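Long-range contact in Esterase/lipase (Lactobacillus rhamnosus, PDB 4N5I), which probably hydrolyses carboxylic ester bonds as a serine esterase or lipase of the alpha/beta-hydrolase fold: residues G75-G80 and R105-V110. The protein carries 1 engineered substitution. Numbering follows the deposited sequence.
Sequences GGWFYG and RLLPDV. With 2HD ((2R)-2,3-dibutoxypropyl (R)-octylphosphinate), chain B.
Leu107 meets Trp77 and Phe78 in a loop-to-loop contact, one backbone hydrogen bond with apolar packing around it, beside the ligand site of the alpha/beta-hydrolase fold. The loop holding 75-80 follows strand 66-72; the one holding 105-110 comes after strand 98-102. The backbone bond pins them together: Leu107 N gives its hydrogen to Trp77 O at 2.9 Å, nearly straight at 163°. The same carbonyl also accepts from the Gln115 side chain. Beside this bond, Leu107 CB sits over the centre of one face of the Phe78 ring in a CH-pi contact, 3.7 Å from the centroid. With CG anti to the carbonyl carbon (chi1 -59°), Leu107 sends CD1 to Trp77 CB, 3.6 Å away, while the same methyl also meets Phe78 CE1. Pro108, entered through a cis peptide bond, brings its CD obliquely to Phe78 CE2 at 3.9 Å. Leu106 lies along the backbone instead, its CD1 3.4 Å from Phe78 O. A water lies 2.7 Å from both Phe78 O and Leu107 O and links the two loops. Were Phe78 an alanine, Leu107 CB would probably lose the ring face it rests on and a gap would open beside Pro108 CD.

At the start of 75-80, Gly75 N and Gly76 N both donate to the phosphinate oxygen O20, the latter at 2.7 Å. Ala147 N, just after the probable nucleophile Ser146, binds the ligand too, an arrangement consistent with an oxyanion hole built on the HGGG motif of this family. The contact lies on the side of 75-80 turned away from the phosphinate oxygen. Helix 6-28 packs on Phe78 through Leu8, Val11 and Trp15, helix 200-211 reaches Trp77, Phe78 and Pro108, and helix 147-160 touches the Trp77 ring, while segment 105-110 leads into helix 112-129.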
ATOM      1  N   GLY A  75      -1.595   8.035   4.163  1.00 17.20           N
ATOM      2  CA  GLY A  75      -1.974   8.971   5.214  1.00 16.15           C
ATOM      3  C   GLY A  75      -0.901   9.191   6.271  1.00 16.68           C
ATOM      4  O   GLY A  75      -1.197   9.530   7.394  1.00 17.24           O
ATOM      5  N   GLY A  76       0.355   9.042   5.924  1.00 17.60           N
ATOM      6  CA  GLY A  76       1.423   9.358   6.888  1.00 18.53           C
ATOM      7  C   GLY A  76       1.429   8.567   8.167  1.00 17.90           C
ATOM      8  O   GLY A  76       1.959   9.039   9.176  1.00 17.32           O
ATOM      9  N   TRP A  77       0.851   7.351   8.136  1.00 17.65           N
ATOM     10  CA  TRP A  77       0.794   6.467   9.327  1.00 16.65           C
ATOM     11  C   TRP A  77      -0.048   6.977  10.459  1.00 15.78           C
ATOM     12  O   TRP A  77      -0.342   6.205  11.409  1.00 15.72           O
ATOM     13  CB  TRP A  77       2.204   6.142   9.883  1.00 17.42           C
ATOM     14  CG  TRP A  77       3.216   5.637   8.846  1.00 17.08           C
ATOM     15  CD1 TRP A  77       3.350   4.350   8.414  1.00 17.73           C
ATOM     16  CD2 TRP A  77       4.249   6.395   8.177  1.00 17.46           C
ATOM     17  NE1 TRP A  77       4.344   4.276   7.449  1.00 17.44           N
ATOM     18  CE2 TRP A  77       4.930   5.508   7.317  1.00 18.13           C
ATOM     19  CE3 TRP A  77       4.641   7.765   8.185  1.00 17.32           C
ATOM     20  CZ2 TRP A  77       6.025   5.921   6.506  1.00 17.77           C
ATOM     21  CZ3 TRP A  77       5.681   8.173   7.370  1.00 17.37           C
ATOM     22  CH2 TRP A  77       6.374   7.266   6.538  1.00 18.50           C
ATOM     23  N   PHE A  78      -0.502   8.238  10.345  1.00 15.41           N
ATOM     24  CA  PHE A  78      -1.333   8.877  11.394  1.00 16.24           C
ATOM     25  C   PHE A  78      -2.812   8.967  10.995  1.00 16.58           C
ATOM     26  O   PHE A  78      -3.705   9.327  11.793  1.00 15.73           O
ATOM     27  CB  PHE A  78      -0.821  10.309  11.667  1.00 17.48           C
ATOM     28  CG  PHE A  78       0.334  10.396  12.610  1.00 17.20           C
ATOM     29  CD1 PHE A  78       1.640  10.344  12.158  1.00 18.42           C
ATOM     30  CD2 PHE A  78       0.117  10.619  13.947  1.00 20.38           C
ATOM     31  CE1 PHE A  78       2.701  10.480  13.044  1.00 17.73           C
ATOM     32  CE2 PHE A  78       1.184  10.703  14.865  1.00 19.23           C
ATOM     33  CZ  PHE A  78       2.472  10.656  14.396  1.00 18.79           C
ATOM     34  N   TYR A  79      -3.103   8.678   9.733  1.00 16.73           N
ATOM     35  CA  TYR A  79      -4.444   9.018   9.205  1.00 16.51           C
ATOM     36  C   TYR A  79      -4.980   7.944   8.234  1.00 15.87           C
ATOM     37  O   TYR A  79      -4.209   7.277   7.498  1.00 18.42           O
ATOM     38  CB  TYR A  79      -4.405  10.411   8.497  1.00 16.83           C
ATOM     39  CG  TYR A  79      -5.558  10.731   7.547  1.00 17.62           C
ATOM     40  CD1 TYR A  79      -5.415  10.569   6.168  1.00 20.28           C
ATOM     41  CD2 TYR A  79      -6.767  11.217   8.020  1.00 19.08           C
ATOM     42  CE1 TYR A  79      -6.451  10.848   5.283  1.00 19.93           C
ATOM     43  CE2 TYR A  79      -7.833  11.476   7.179  1.00 20.21           C
ATOM     44  CZ  TYR A  79      -7.688  11.295   5.798  1.00 21.76           C
ATOM     45  OH  TYR A  79      -8.770  11.567   4.949  1.00 19.23           O
ATOM     46  N   GLY A  80      -6.299   7.813   8.199  1.00 14.90           N
ATOM     47  CA  GLY A  80      -6.989   7.011   7.175  1.00 14.46           C
ATOM     48  C   GLY A  80      -7.659   5.840   7.822  1.00 15.51           C
ATOM     49  O   GLY A  80      -7.527   5.632   9.044  1.00 16.75           O
ATOM     50  N   ARG A 105      -4.355   0.174  12.806  1.00 14.34           N
ATOM     51  CA  ARG A 105      -4.288   1.165  13.873  1.00 14.81           C
ATOM     52  C   ARG A 105      -3.249   2.228  13.520  1.00 14.54           C
ATOM     53  O   ARG A 105      -2.285   1.965  12.818  1.00 13.08           O
ATOM     54  CB  ARG A 105      -4.023   0.535  15.247  1.00 15.15           C
ATOM     55  CG  ARG A 105      -5.104  -0.387  15.762  1.00 15.98           C
ATOM     56  CD  ARG A 105      -4.580  -1.350  16.814  1.00 17.26           C
ATOM     57  NE  ARG A 105      -3.500  -2.251  16.359  1.00 16.77           N
ATOM     58  CZ  ARG A 105      -2.755  -2.974  17.194  1.00 15.18           C
ATOM     59  NH1 ARG A 105      -3.007  -2.962  18.483  1.00 13.50           N
ATOM     60  NH2 ARG A 105      -1.826  -3.775  16.739  1.00 14.96           N
ATOM     61  N   LEU A 106      -3.553   3.456  13.884  1.00 15.17           N
ATOM     62  CA  LEU A 106      -2.742   4.620  13.554  1.00 17.10           C
ATOM     63  C   LEU A 106      -1.758   5.053  14.674  1.00 16.91           C
ATOM     64  O   LEU A 106      -2.006   4.934  15.840  1.00 15.13           O
ATOM     65  CB  LEU A 106      -3.697   5.809  13.316  1.00 16.17           C
ATOM     66  CG  LEU A 106      -4.774   5.492  12.267  1.00 17.26           C
ATOM     67  CD1 LEU A 106      -5.769   6.653  12.111  1.00 19.85           C
ATOM     68  CD2 LEU A 106      -4.148   5.113  10.943  1.00 16.99           C
ATOM     69  N   LEU A 107      -0.680   5.667  14.259  1.00 19.05           N
ATOM     70  CA  LEU A 107       0.222   6.325  15.165  1.00 19.15           C
ATOM     71  C   LEU A 107      -0.640   7.430  15.728  1.00 20.10           C
ATOM     72  O   LEU A 107      -1.482   7.933  15.030  1.00 19.33           O
ATOM     73  CB  LEU A 107       1.389   6.923  14.415  1.00 20.73           C
ATOM     74  CG  LEU A 107       2.300   6.032  13.583  1.00 23.16           C
ATOM     75  CD1 LEU A 107       3.560   6.795  13.167  1.00 22.55           C
ATOM     76  CD2 LEU A 107       2.660   4.779  14.294  1.00 21.39           C
ATOM     77  N   PRO A 108      -0.415   7.799  16.998  1.00 20.28           N
ATOM     78  CA  PRO A 108       0.593   7.269  17.923  1.00 18.97           C
ATOM     79  C   PRO A 108       0.084   6.185  18.855  1.00 21.51           C
ATOM     80  O   PRO A 108       0.733   5.855  19.815  1.00 21.43           O
ATOM     81  CB  PRO A 108       0.893   8.492  18.788  1.00 20.36           C
ATOM     82  CG  PRO A 108      -0.435   9.171  18.902  1.00 19.36           C
ATOM     83  CD  PRO A 108      -1.082   9.002  17.534  1.00 20.00           C
ATOM     84  N   ASP A 109      -1.088   5.662  18.593  1.00 21.67           N
ATOM     85  CA  ASP A 109      -1.701   4.610  19.419  1.00 23.49           C
ATOM     86  C   ASP A 109      -0.919   3.308  19.358  1.00 20.77           C
ATOM     87  O   ASP A 109      -0.877   2.535  20.328  1.00 20.09           O
ATOM     88  CB  ASP A 109      -3.109   4.414  18.926  1.00 28.63           C
ATOM     89  CG  ASP A 109      -3.881   5.733  18.894  1.00 37.21           C
ATOM     90  OD1 ASP A 109      -4.116   6.288  19.996  1.00 36.99           O
ATOM     91  OD2 ASP A 109      -4.162   6.235  17.769  1.00 49.27           O
ATOM     92  N   VAL A 110      -0.279   3.098  18.221  1.00 18.38           N
ATOM     93  CA  VAL A 110       0.584   1.975  17.984  1.00 17.30           C
ATOM     94  C   VAL A 110       1.846   2.505  17.393  1.00 17.17           C
ATOM     95  O   VAL A 110       1.967   3.721  17.083  1.00 14.95           O
ATOM     96  CB  VAL A 110      -0.051   0.971  17.000  1.00 17.24           C
ATOM     97  CG1 VAL A 110      -1.220   0.352  17.682  1.00 17.02           C
ATOM     98  CG2 VAL A 110      -0.473   1.615  15.641  1.00 16.30           C
TER
HETATM   99  O20 2HD B 401       1.024   8.811   3.314  1.00 22.48           O
HETATM  100  P9  2HD B 401       1.842   9.823   2.472  1.00 24.80           P
HETATM  101  C8  2HD B 401       3.483  10.187   3.125  1.00 28.69           C
HETATM  102  C7  2HD B 401       3.417  11.209   4.223  1.00 30.68           C
HETATM  103  C6  2HD B 401       4.709  11.100   5.074  1.00 31.27           C
HETATM  104  C5  2HD B 401       4.758  12.365   5.895  1.00 32.92           C
HETATM  105  C4  2HD B 401       6.158  12.644   6.378  1.00 33.26           C
HETATM  106  C3  2HD B 401       6.007  13.849   7.280  1.00 35.79           C
HETATM  107  C2  2HD B 401       7.284  14.681   7.415  1.00 34.81           C
HETATM  108  C1  2HD B 401       7.012  15.892   8.290  1.00 37.32           C
HETATM  109  O10 2HD B 401       0.877  11.038   2.283  1.00 33.09           O
HETATM  110  C11 2HD B 401       1.104  11.720   1.069  1.00 41.95           C
HETATM  111  C12 2HD B 401       0.817  13.217   1.109  1.00 46.48           C
HETATM  112  O21 2HD B 401       1.742  13.879   1.995  1.00 48.21           O
HETATM  113  C22 2HD B 401       1.313  14.246   3.315  1.00 53.24           C
HETATM  114  C23 2HD B 401       1.582  15.721   3.596  1.00 49.52           C
HETATM  115  C24 2HD B 401       1.229  16.041   5.053  1.00 50.50           C
HETATM  116  C25 2HD B 401       2.425  16.046   5.980  1.00 48.64           C
HETATM  117  C13 2HD B 401      -0.678  13.392   1.396  1.00 46.22           C
HETATM  118  O14 2HD B 401      -1.362  12.855   0.272  1.00 45.46           O
HETATM  119  C15 2HD B 401      -2.771  13.062   0.319  1.00 49.31           C
HETATM  120  C16 2HD B 401      -3.442  12.118   1.321  1.00 47.48           C
HETATM  121  C17 2HD B 401      -2.891  10.695   1.242  1.00 44.51           C
HETATM  122  C18 2HD B 401      -3.669   9.821   2.196  1.00 46.13           C
HETATM  123  O   HOH W   1      -3.632   9.426  14.503  1.00 18.91           O